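Local structure of O-succinylhomoserine sulfhydrylase (3NDN) at residues T111-L116 and K198-N203; D121-A126 and T167-F172; D152-S157 and M179-D184. The protein probably catalyses the formation of L-homocysteine from O-succinyl-L-homoserine and hydrogen sulfide with pyridoxal 5'-phosphate as cofactor, in the pathway to L-methionine. All blocks are in the same frame, centred on the assembly; numbering follows the deposited sequence. Where two conformers were deposited one is given.

Contact 1 (T111-L116 and K198-N203)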
ATOM      1  N   THR A 111      17.983  20.467  -4.709  1.00 31.38           N
ATOM      2  CA  THR A 111      17.145  21.179  -5.681  1.00 31.77           C
ATOM      3  C   THR A 111      16.900  22.650  -5.282  1.00 31.67           C
ATOM      4  O   THR A 111      16.898  23.529  -6.149  1.00 32.44           O
ATOM      5  CB  THR A 111      15.827  20.410  -5.991  1.00 31.97           C
ATOM      6  OG1 THR A 111      16.153  19.117  -6.527  1.00 32.42           O
ATOM      7  CG2 THR A 111      14.958  21.150  -6.994  1.00 32.53           C
ATOM      8  N   SER A 112      16.754  22.922  -3.986  1.00 31.37           N
ATOM      9  CA  SER A 112      16.495  24.303  -3.527  1.00 30.78           C
ATOM     10  C   SER A 112      17.724  25.193  -3.795  1.00 31.50           C
ATOM     11  O   SER A 112      17.585  26.317  -4.314  1.00 31.22           O
ATOM     12  CB  SER A 112      16.080  24.354  -2.058  1.00 30.74           C
ATOM     13  OG  SER A 112      17.136  23.972  -1.183  1.00 29.05           O
ATOM     14  N   LEU A 113      18.904  24.670  -3.450  1.00 31.44           N
ATOM     15  CA  LEU A 113      20.176  25.352  -3.695  1.00 32.71           C
ATOM     16  C   LEU A 113      20.527  25.450  -5.178  1.00 33.17           C
ATOM     17  O   LEU A 113      21.006  26.503  -5.636  1.00 33.91           O
ATOM     18  CB  LEU A 113      21.317  24.689  -2.915  1.00 32.97           C
ATOM     19  CG  LEU A 113      21.267  24.822  -1.396  1.00 33.39           C
ATOM     20  CD1 LEU A 113      22.322  23.929  -0.741  1.00 33.85           C
ATOM     21  CD2 LEU A 113      21.446  26.288  -0.947  1.00 35.20           C
ATOM     22  N   GLY A 114      20.290  24.368  -5.926  1.00 31.93           N
ATOM     23  CA  GLY A 114      20.523  24.351  -7.370  1.00 32.16           C
ATOM     24  C   GLY A 114      19.636  25.345  -8.109  1.00 32.27           C
ATOM     25  O   GLY A 114      20.030  25.903  -9.135  1.00 32.41           O
ATOM     26  N   ALA A 115      18.440  25.579  -7.574  1.00 31.38           N
ATOM     27  CA  ALA A 115      17.511  26.563  -8.120  1.00 31.59           C
ATOM     28  C   ALA A 115      18.049  28.000  -8.036  1.00 32.47           C
ATOM     29  O   ALA A 115      17.635  28.858  -8.815  1.00 33.11           O
ATOM     30  CB  ALA A 115      16.188  26.482  -7.360  1.00 30.93           C
ATOM     31  N   LEU A 116      18.916  28.255  -7.056  1.00 32.28           N
ATOM     32  CA  LEU A 116      19.473  29.597  -6.805  1.00 33.62           C
ATOM     33  C   LEU A 116      20.883  29.770  -7.390  1.00 34.63           C
ATOM     34  O   LEU A 116      21.379  30.910  -7.517  1.00 36.23           O
ATOM     35  CB  LEU A 116      19.513  29.880  -5.292  1.00 32.96           C
ATOM     36  CG  LEU A 116      18.189  29.973  -4.501  1.00 33.36           C
ATOM     37  CD1 LEU A 116      18.452  29.936  -2.994  1.00 34.42           C
ATOM     38  CD2 LEU A 116      17.410  31.238  -4.874  1.00 34.20           C
ATOM     39  N   LYS A 198      19.417  35.139  -0.897  1.00 37.29           N
ATOM     40  CA  LYS A 198      18.221  34.465  -0.355  1.00 36.88           C
ATOM     41  C   LYS A 198      18.636  33.456   0.720  1.00 35.94           C
ATOM     42  O   LYS A 198      19.548  32.658   0.501  1.00 36.01           O
ATOM     43  CB  LYS A 198      17.442  33.735  -1.466  1.00 36.29           C
ATOM     44  CG  LYS A 198      16.937  34.628  -2.612  1.00 38.42           C
ATOM     45  CD  LYS A 198      15.842  35.604  -2.151  1.00 40.10           C
ATOM     46  CE  LYS A 198      15.523  36.630  -3.233  1.00 42.66           C
ATOM     47  NZ  LYS A 198      14.269  37.396  -2.946  1.00 43.88           N
ATOM     48  N   VAL A 199      17.940  33.464   1.854  1.00 35.66           N
ATOM     49  CA  VAL A 199      18.313  32.620   2.994  1.00 35.08           C
ATOM     50  C   VAL A 199      17.564  31.277   2.990  1.00 34.61           C
ATOM     51  O   VAL A 199      16.331  31.265   3.028  1.00 34.23           O
ATOM     52  CB  VAL A 199      18.053  33.356   4.328  1.00 35.01           C
ATOM     53  CG1 VAL A 199      18.370  32.461   5.525  1.00 34.95           C
ATOM     54  CG2 VAL A 199      18.870  34.661   4.398  1.00 36.02           C
ATOM     55  N   VAL A 200      18.305  30.163   2.950  1.00 34.27           N
ATOM     56  CA  VAL A 200      17.709  28.800   3.005  1.00 33.47           C
ATOM     57  C   VAL A 200      17.988  28.174   4.380  1.00 33.42           C
ATOM     58  O   VAL A 200      19.145  27.938   4.729  1.00 33.28           O
ATOM     59  CB  VAL A 200      18.236  27.846   1.859  1.00 33.54           C
ATOM     60  CG1 VAL A 200      17.504  26.469   1.871  1.00 32.72           C
ATOM     61  CG2 VAL A 200      18.080  28.486   0.484  1.00 34.19           C
ATOM     62  N   LEU A 201      16.920  27.934   5.156  1.00 33.02           N
ATOM     63  CA  LEU A 201      16.990  27.283   6.472  1.00 32.69           C
ATOM     64  C   LEU A 201      16.576  25.805   6.386  1.00 32.78           C
ATOM     65  O   LEU A 201      15.495  25.512   5.894  1.00 31.84           O
ATOM     66  CB  LEU A 201      16.047  27.992   7.474  1.00 32.53           C
ATOM     67  CG  LEU A 201      15.853  27.384   8.874  1.00 31.94           C
ATOM     68  CD1 LEU A 201      17.128  27.524   9.721  1.00 32.96           C
ATOM     69  CD2 LEU A 201      14.636  28.004   9.627  1.00 29.35           C
ATOM     70  N   ASP A 202      17.440  24.907   6.865  1.00 33.35           N
ATOM     71  CA  ASP A 202      17.132  23.472   7.058  1.00 34.93           C
ATOM     72  C   ASP A 202      16.629  23.328   8.498  1.00 35.10           C
ATOM     73  O   ASP A 202      17.407  23.484   9.441  1.00 35.70           O
ATOM     74  CB  ASP A 202      18.418  22.647   6.784  1.00 35.13           C
ATOM     75  CG  ASP A 202      18.302  21.165   7.160  1.00 37.37           C
ATOM     76  OD1 ASP A 202      17.488  20.795   8.039  1.00 39.57           O
ATOM     77  OD2 ASP A 202      19.068  20.357   6.573  1.00 37.86           O
ATOM     78  N   ASN A 203      15.323  23.072   8.654  1.00 35.35           N
ATOM     79  CA  ASN A 203      14.632  23.117   9.955  1.00 35.44           C
ATOM     80  C   ASN A 203      14.256  21.729  10.524  1.00 35.38           C
ATOM     81  O   ASN A 203      13.309  21.614  11.311  1.00 34.46           O
ATOM     82  CB  ASN A 203      13.365  24.000   9.846  1.00 34.92           C
ATOM     83  CG  ASN A 203      12.874  24.505  11.198  1.00 36.35           C
ATOM     84  OD1 ASN A 203      13.673  24.827  12.083  1.00 38.32           O
ATOM     85  ND2 ASN A 203      11.552  24.568  11.370  1.00 36.96           N
TER

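Contact 2 (D121-A126 and T167-F172)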
ATOM      1  N   ASP A 121      27.829  31.667  -9.727  1.00 39.85           N
ATOM      2  CA  ASP A 121      27.108  32.197  -8.567  1.00 39.77           C
ATOM      3  C   ASP A 121      27.820  31.850  -7.260  1.00 39.81           C
ATOM      4  O   ASP A 121      28.704  30.998  -7.245  1.00 40.42           O
ATOM      5  CB  ASP A 121      25.663  31.691  -8.555  1.00 39.36           C
ATOM      6  CG  ASP A 121      24.828  32.279  -9.687  1.00 40.30           C
ATOM      7  OD1 ASP A 121      24.997  33.479 -10.016  1.00 41.97           O
ATOM      8  OD2 ASP A 121      23.994  31.542 -10.246  1.00 40.38           O
ATOM      9  N   ARG A 122      27.430  32.512  -6.169  1.00 39.59           N
ATOM     10  CA  ARG A 122      28.172  32.472  -4.893  1.00 39.43           C
ATOM     11  C   ARG A 122      27.289  32.027  -3.709  1.00 38.34           C
ATOM     12  O   ARG A 122      26.198  32.569  -3.519  1.00 37.77           O
ATOM     13  CB  ARG A 122      28.758  33.863  -4.612  1.00 40.40           C
ATOM     14  CG  ARG A 122      29.637  33.992  -3.356  1.00 42.50           C
ATOM     15  CD  ARG A 122      30.381  35.353  -3.331  1.00 46.27           C
ATOM     16  NE  ARG A 122      31.517  35.342  -2.401  1.00 48.59           N
ATOM     17  CZ  ARG A 122      31.447  35.695  -1.121  1.00 48.22           C
ATOM     18  NH1 ARG A 122      30.298  36.118  -0.607  1.00 47.99           N
ATOM     19  NH2 ARG A 122      32.533  35.640  -0.357  1.00 49.85           N
ATOM     20  N   LEU A 123      27.792  31.068  -2.922  1.00 37.84           N
ATOM     21  CA  LEU A 123      27.107  30.539  -1.722  1.00 37.15           C
ATOM     22  C   LEU A 123      27.941  30.770  -0.459  1.00 37.54           C
ATOM     23  O   LEU A 123      29.148  30.540  -0.471  1.00 37.88           O
ATOM     24  CB  LEU A 123      26.827  29.019  -1.893  1.00 36.59           C
ATOM     25  CG  LEU A 123      26.478  28.123  -0.685  1.00 35.59           C
ATOM     26  CD1 LEU A 123      25.150  28.525  -0.050  1.00 35.09           C
ATOM     27  CD2 LEU A 123      26.450  26.628  -1.042  1.00 34.29           C
ATOM     28  N   VAL A 124      27.300  31.237   0.617  1.00 37.18           N
ATOM     29  CA  VAL A 124      27.934  31.273   1.945  1.00 37.35           C
ATOM     30  C   VAL A 124      27.216  30.299   2.899  1.00 37.02           C
ATOM     31  O   VAL A 124      26.020  30.439   3.156  1.00 36.29           O
ATOM     32  CB  VAL A 124      27.970  32.709   2.535  1.00 38.11           C
ATOM     33  CG1 VAL A 124      28.570  32.713   3.936  1.00 36.62           C
ATOM     34  CG2 VAL A 124      28.769  33.644   1.616  1.00 39.26           C
ATOM     35  N   ALA A 125      27.951  29.327   3.435  1.00 37.25           N
ATOM     36  CA  ALA A 125      27.328  28.271   4.247  1.00 37.54           C
ATOM     37  C   ALA A 125      28.020  28.110   5.585  1.00 38.02           C
ATOM     38  O   ALA A 125      29.219  28.342   5.674  1.00 38.60           O
ATOM     39  CB  ALA A 125      27.361  26.945   3.488  1.00 36.49           C
ATOM     40  N   ALA A 126      27.273  27.716   6.620  1.00 38.12           N
ATOM     41  CA  ALA A 126      27.872  27.292   7.901  1.00 38.34           C
ATOM     42  C   ALA A 126      28.598  25.958   7.704  1.00 39.11           C
ATOM     43  O   ALA A 126      28.221  25.168   6.834  1.00 38.69           O
ATOM     44  CB  ALA A 126      26.808  27.159   8.983  1.00 38.42           C
ATOM     45  N   THR A 167      26.124  38.322  -3.078  1.00 45.74           N
ATOM     46  CA  THR A 167      25.980  36.883  -2.813  1.00 44.03           C
ATOM     47  C   THR A 167      24.584  36.417  -3.290  1.00 42.79           C
ATOM     48  O   THR A 167      23.623  37.205  -3.264  1.00 42.12           O
ATOM     49  CB  THR A 167      26.217  36.607  -1.291  1.00 44.29           C
ATOM     50  OG1 THR A 167      27.544  37.037  -0.933  1.00 44.21           O
ATOM     51  CG2 THR A 167      26.041  35.127  -0.914  1.00 43.24           C
ATOM     52  N   GLN A 168      24.483  35.162  -3.748  1.00 41.48           N
ATOM     53  CA  GLN A 168      23.207  34.601  -4.238  1.00 40.40           C
ATOM     54  C   GLN A 168      22.422  33.786  -3.187  1.00 39.31           C
ATOM     55  O   GLN A 168      21.194  33.895  -3.111  1.00 39.10           O
ATOM     56  CB  GLN A 168      23.422  33.757  -5.509  1.00 40.58           C
ATOM     57  CG  GLN A 168      23.493  34.561  -6.811  1.00 41.01           C
ATOM     58  CD  GLN A 168      24.800  35.338  -6.948  1.00 42.00           C
ATOM     59  OE1 GLN A 168      25.888  34.787  -6.742  1.00 41.80           O
ATOM     60  NE2 GLN A 168      24.696  36.622  -7.281  1.00 42.99           N
ATOM     61  N   ALA A 169      23.128  32.986  -2.384  1.00 38.29           N
ATOM     62  CA  ALA A 169      22.477  32.122  -1.383  1.00 37.69           C
ATOM     63  C   ALA A 169      23.249  32.007  -0.070  1.00 37.16           C
ATOM     64  O   ALA A 169      24.472  32.119  -0.053  1.00 37.22           O
ATOM     65  CB  ALA A 169      22.192  30.725  -1.966  1.00 36.54           C
ATOM     66  N   VAL A 170      22.498  31.797   1.018  1.00 36.55           N
ATOM     67  CA  VAL A 170      23.016  31.479   2.353  1.00 35.96           C
ATOM     68  C   VAL A 170      22.324  30.176   2.840  1.00 35.74           C
ATOM     69  O   VAL A 170      21.100  30.039   2.699  1.00 35.47           O
ATOM     70  CB  VAL A 170      22.739  32.651   3.330  1.00 36.59           C
ATOM     71  CG1 VAL A 170      22.810  32.212   4.806  1.00 36.67           C
ATOM     72  CG2 VAL A 170      23.721  33.833   3.062  1.00 36.32           C
ATOM     73  N   PHE A 171      23.091  29.230   3.388  1.00 35.39           N
ATOM     74  CA  PHE A 171      22.525  27.950   3.899  1.00 35.01           C
ATOM     75  C   PHE A 171      23.073  27.609   5.301  1.00 35.11           C
ATOM     76  O   PHE A 171      24.280  27.664   5.508  1.00 35.06           O
ATOM     77  CB  PHE A 171      22.843  26.799   2.923  1.00 34.48           C
ATOM     78  CG  PHE A 171      22.309  25.441   3.362  1.00 34.65           C
ATOM     79  CD1 PHE A 171      20.951  25.161   3.311  1.00 34.64           C
ATOM     80  CD2 PHE A 171      23.170  24.457   3.848  1.00 35.87           C
ATOM     81  CE1 PHE A 171      20.448  23.911   3.732  1.00 35.04           C
ATOM     82  CE2 PHE A 171      22.679  23.199   4.260  1.00 37.09           C
ATOM     83  CZ  PHE A 171      21.313  22.933   4.202  1.00 34.44           C
ATOM     84  N   PHE A 172      22.194  27.250   6.250  1.00 34.26           N
ATOM     85  CA  PHE A 172      22.619  26.716   7.565  1.00 34.38           C
ATOM     86  C   PHE A 172      21.528  25.840   8.222  1.00 33.95           C
ATOM     87  O   PHE A 172      20.369  25.893   7.801  1.00 33.19           O
ATOM     88  CB  PHE A 172      23.065  27.838   8.536  1.00 34.50           C
ATOM     89  CG  PHE A 172      21.986  28.873   8.857  1.00 34.68           C
ATOM     90  CD1 PHE A 172      21.083  28.670   9.900  1.00 33.24           C
ATOM     91  CD2 PHE A 172      21.912  30.068   8.134  1.00 34.91           C
ATOM     92  CE1 PHE A 172      20.088  29.624  10.203  1.00 34.99           C
ATOM     93  CE2 PHE A 172      20.924  31.035   8.421  1.00 34.58           C
ATOM     94  CZ  PHE A 172      20.004  30.817   9.463  1.00 33.07           C
TER

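Contact 3 (D152-S157 and M179-D184)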
ATOM      1  N   ASP A 152      32.122  29.748  10.476  1.00 42.88           N
ATOM      2  CA  ASP A 152      31.642  29.150  11.723  1.00 42.95           C
ATOM      3  C   ASP A 152      30.288  29.774  12.076  1.00 42.50           C
ATOM      4  O   ASP A 152      30.198  30.982  12.333  1.00 42.25           O
ATOM      5  CB  ASP A 152      32.633  29.335  12.879  1.00 43.80           C
ATOM      6  CG  ASP A 152      33.965  28.639  12.640  1.00 45.98           C
ATOM      7  OD1 ASP A 152      33.999  27.507  12.101  1.00 47.31           O
ATOM      8  OD2 ASP A 152      34.997  29.234  13.019  1.00 50.00           O
ATOM      9  N   GLY A 153      29.246  28.938  12.093  1.00 42.15           N
ATOM     10  CA  GLY A 153      27.859  29.402  12.241  1.00 42.01           C
ATOM     11  C   GLY A 153      27.535  30.306  13.418  1.00 42.57           C
ATOM     12  O   GLY A 153      26.664  31.183  13.302  1.00 42.42           O
ATOM     13  N   ASP A 154      28.221  30.097  14.548  1.00 42.94           N
ATOM     14  CA  ASP A 154      27.980  30.893  15.770  1.00 43.98           C
ATOM     15  C   ASP A 154      28.761  32.232  15.883  1.00 44.20           C
ATOM     16  O   ASP A 154      28.656  32.922  16.893  1.00 44.48           O
ATOM     17  CB  ASP A 154      28.214  30.037  17.034  1.00 44.36           C
ATOM     18  CG  ASP A 154      29.654  29.510  17.145  1.00 47.14           C
ATOM     19  OD1 ASP A 154      30.489  29.776  16.250  1.00 50.11           O
ATOM     20  OD2 ASP A 154      29.952  28.823  18.142  1.00 49.15           O
ATOM     21  N   ASP A 155      29.509  32.597  14.844  1.00 44.53           N
ATOM     22  CA  ASP A 155      30.362  33.800  14.846  1.00 45.46           C
ATOM     23  C   ASP A 155      29.855  34.854  13.863  1.00 45.50           C
ATOM     24  O   ASP A 155      30.167  34.793  12.674  1.00 45.78           O
ATOM     25  CB  ASP A 155      31.809  33.422  14.493  1.00 46.03           C
ATOM     26  CG  ASP A 155      32.814  34.549  14.782  1.00 48.51           C
ATOM     27  OD1 ASP A 155      32.439  35.742  14.782  1.00 48.62           O
ATOM     28  OD2 ASP A 155      33.995  34.227  15.010  1.00 50.64           O
ATOM     29  N   LEU A 156      29.087  35.823  14.366  1.00 45.10           N
ATOM     30  CA  LEU A 156      28.511  36.869  13.516  1.00 45.14           C
ATOM     31  C   LEU A 156      29.552  37.745  12.780  1.00 46.07           C
ATOM     32  O   LEU A 156      29.243  38.311  11.724  1.00 46.84           O
ATOM     33  CB  LEU A 156      27.517  37.745  14.301  1.00 44.83           C
ATOM     34  CG  LEU A 156      26.151  37.127  14.647  1.00 43.72           C
ATOM     35  CD1 LEU A 156      25.348  38.020  15.596  1.00 42.89           C
ATOM     36  CD2 LEU A 156      25.330  36.799  13.366  1.00 41.92           C
ATOM     37  N   SER A 157      30.768  37.861  13.312  1.00 46.53           N
ATOM     38  CA  SER A 157      31.797  38.653  12.630  0.50 47.43           C
ATOM     39  C   SER A 157      32.315  37.936  11.373  1.00 47.39           C
ATOM     40  O   SER A 157      32.756  38.583  10.426  1.00 47.79           O
ATOM     41  CB  SER A 157      32.935  39.075  13.577  0.50 47.99           C
ATOM     42  OG  SER A 157      33.763  37.993  13.952  0.50 47.79           O
ATOM     43  N   MET A 179      26.489  18.404  18.175  1.00 40.53           N
ATOM     44  CA  MET A 179      26.915  19.286  19.282  1.00 40.59           C
ATOM     45  C   MET A 179      25.871  20.340  19.683  1.00 39.75           C
ATOM     46  O   MET A 179      26.009  20.984  20.726  1.00 39.84           O
ATOM     47  CB  MET A 179      28.273  19.944  18.999  1.00 41.29           C
ATOM     48  CG  MET A 179      29.432  18.963  18.772  1.00 43.26           C
ATOM     49  SD  MET A 179      29.774  17.777  20.115  1.00 44.93           S
ATOM     50  CE  MET A 179      30.359  18.842  21.421  1.00 42.44           C
ATOM     51  N   GLN A 180      24.843  20.518  18.848  1.00 38.59           N
ATOM     52  CA  GLN A 180      23.711  21.420  19.151  1.00 38.29           C
ATOM     53  C   GLN A 180      24.111  22.908  19.348  1.00 38.39           C
ATOM     54  O   GLN A 180      23.591  23.601  20.235  1.00 38.62           O
ATOM     55  CB  GLN A 180      22.820  20.857  20.291  1.00 37.67           C
ATOM     56  CG  GLN A 180      22.560  19.324  20.193  1.00 38.80           C
ATOM     57  CD  GLN A 180      21.321  18.805  20.953  1.00 40.52           C
ATOM     58  OE1 GLN A 180      20.383  19.547  21.228  1.00 42.78           O
ATOM     59  NE2 GLN A 180      21.312  17.506  21.254  1.00 39.69           N
ATOM     60  N   SER A 181      25.040  23.365  18.503  1.00 38.18           N
ATOM     61  CA  SER A 181      25.426  24.775  18.385  0.70 38.50           C
ATOM     62  C   SER A 181      24.341  25.527  17.613  1.00 38.16           C
ATOM     63  O   SER A 181      23.725  24.953  16.697  1.00 37.46           O
ATOM     64  CB  SER A 181      26.774  24.857  17.649  0.70 39.01           C
ATOM     65  OG  SER A 181      27.151  26.191  17.342  0.70 40.63           O
ATOM     66  N   LEU A 182      24.101  26.797  17.961  1.00 37.93           N
ATOM     67  CA  LEU A 182      23.049  27.598  17.301  1.00 37.16           C
ATOM     68  C   LEU A 182      23.553  28.688  16.336  1.00 37.40           C
ATOM     69  O   LEU A 182      24.681  29.175  16.461  1.00 38.20           O
ATOM     70  CB  LEU A 182      22.106  28.243  18.347  1.00 37.16           C
ATOM     71  CG  LEU A 182      21.522  27.424  19.512  1.00 36.92           C
ATOM     72  CD1 LEU A 182      20.410  28.193  20.209  1.00 36.97           C
ATOM     73  CD2 LEU A 182      20.999  26.071  19.084  1.00 35.86           C
ATOM     74  N   VAL A 183      22.696  29.066  15.383  1.00 36.73           N
ATOM     75  CA  VAL A 183      22.907  30.230  14.510  1.00 36.74           C
ATOM     76  C   VAL A 183      21.802  31.269  14.814  1.00 36.53           C
ATOM     77  O   VAL A 183      20.637  30.897  14.966  1.00 35.99           O
ATOM     78  CB  VAL A 183      22.864  29.825  13.008  1.00 36.38           C
ATOM     79  CG1 VAL A 183      23.016  31.042  12.098  1.00 36.32           C
ATOM     80  CG2 VAL A 183      23.949  28.778  12.697  1.00 36.42           C
ATOM     81  N   ASP A 184      22.170  32.550  14.936  1.00 36.54           N
ATOM     82  CA  ASP A 184      21.204  33.633  15.214  1.00 36.73           C
ATOM     83  C   ASP A 184      20.412  33.961  13.929  1.00 36.26           C
ATOM     84  O   ASP A 184      20.917  34.682  13.065  1.00 36.47           O
ATOM     85  CB  ASP A 184      21.958  34.882  15.722  1.00 37.75           C
ATOM     86  CG  ASP A 184      21.045  35.941  16.359  1.00 39.22           C
ATOM     87  OD1 ASP A 184      19.915  36.169  15.895  1.00 39.05           O
ATOM     88  OD2 ASP A 184      21.493  36.610  17.318  1.00 41.93           O
TER
HETATM   89  O   HOH W   1      25.058  33.195  14.975  1.00 24.67           O

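Contact 1 (T111-L116 and K198-N203)
Val200 carries the close-packed half of this helix-on-sheet contact in the large PLP-binding domain, its two methyls meeting residues 112-116, at and just after the C-terminal part of helix 105-114. CG2 is the busier branch. Leu116 CD1 rests on Val200 CG2 at 3.8 Å, the two side chains sliding past each other in opposite directions, and Leu113 CD2 lies beside it, 4.3 Å from Val200 CG2. CG1, set anti to the backbone N (chi1 -175°), is turned to Ser112, whose OG lies 4.0 Å from Val200 CG1. That hydroxyl shares its single proton between the carbonyls of Ala108, the stronger partner, and Val109, so its polar end is occupied inside its own helix. Toward Lys198 the fit loosens and solvent begins. Leu116 CD2 touches Lys198 CG at 4.1 Å, the two chains crossing at about a right angle. The lysine bends at chi2 (-68°), and its ammonium end leads away from the helix. Shape and hydrophobic burial, not direct polar bonds, thus join the helix to a strand that also carries Asp202, whose OD2 lies close to N1 of the pyridoxal-phosphate-modified lysine at position 227.

Contact 2 (D121-A126 and T167-F172)
Asp121 meets Gln168 where strands 122-126 and 169-173, parallel neighbours with short axes 19° apart, enter the mixed, mainly parallel sheet of the fold-type I PLP-enzyme large domain. The two side chains cross at about a right angle, and Asp121 OD1 lies 3.6 Å from Gln168 CD; the other carboxylate oxygen, OD2, is bonded to Gly118 N. Arg122 is gripped at three places. Arg122 N donates to Gln168 OE1 at 2.8 Å, in the carbonyl plane of the amide, a position the glutamine reaches by bending at chi2 (73°). The arginine carbonyl oxygen takes two consecutive amides, Gln168 N and Ala169 N, the latter reaching Arg122 O at 3.3 Å. Its side chain runs extended to the guanidinium, where Arg122 NH1 meets Thr167 OG1 at 2.9 Å, edge-on and within 6° of the guanidinium plane; NH1 is also bonded to the carbonyl of Ala162. Leu123 then turns to the face shared with Ala169 and Phe171, Leu123 CD1 packing 4.1 Å from Phe171 CB. Val124 and Val170 share the other face, which Trp159 of helix 156-162 covers, and Val124 CG2 touches Thr167 CG2 at 4.0 Å. The backbone continues the parallel pairing: Val124 N donates to Ala169 O at 3.0 Å, and Phe171 N donates to Val124 O. Ala125 returns to the leucine face, while its backbone N and O serve strand 147-151. Ala126 N closes the pairing on Phe171 O, and Ala126 CB sits 3.8 Å from Phe172 CB.

Contact 3 (D152-S157 and M179-D184)
Gly153 and Val183 make the central van der Waals contact between these two loops. The glycine carbonyl oxygen sits over the fork of the valine: Val183 CG2 is 3.7 Å and Val183 CG1 3.8 Å from Gly153 O. Beside it, Asp154 CB lies 3.7 Å from Leu182 O. Further on, Leu156 stretches its CD1 toward Asp184 and makes a looser approach, while Ala187 and Val188 of helix 185-194 also touch it. Leu182 turns its side chain the other way, onto Leu317 and Ala318 of helix 315-321.

The polar link between the segments is indirect. One water donates to Gly153 O at 3.1 Å and accepts from Asp184 N at 3.0 Å, joining the two backbones. Gly153 O has a second donor in the indole NE1 of Trp159, so this carbonyl, already walled by the valine methyls, is held by two bonds.

Bonds within each loop fix its shape. Residues Asp152 to Asp155 form a type I turn, with Asp155 N bonded to Asp152 O at 3.1 Å, and the carboxylate of Asp152 forms a salt bridge with Arg127. Asp155 then becomes the N-cap of helix 156-162, its OD1 accepting a weak bond from Ser157 N. In the other loop, Val183 N bonds to the hydroxyl of Thr174, and Asp184 caps helix 185-194.

Two strand-to-helix connections thus meet at the C-terminal end of the parallel strands, one after edge strand 147-151 and one after 169-173. Such connections at the C-terminal ends of parallel strands are typical of the alpha/beta large domain of fold-type I PLP enzymes.

In the fold
From the N terminus, helix 105-114 opens contact 1, whose loop closes only at strand 198-202; contacts 2 and 3 both nest inside it. Contact 2 begins at strand 122-126 and closes at 167-172. Contact 3 opens within that loop, at 152-157 after strand 147-151, and closes beyond it at 179-184, so the two cross. Contacts 1 and 2 are joined through neighbouring strands, with Val200 N probably bonded to Val170 O. Contacts 2 and 3 touch where Phe172 packs on Val183, whereas contacts 1 and 3 remain about 7 Å apart at their nearest atoms. Together they tie a covering helix, adjacent parallel strands and two strand-to-helix loops into one sheet domain.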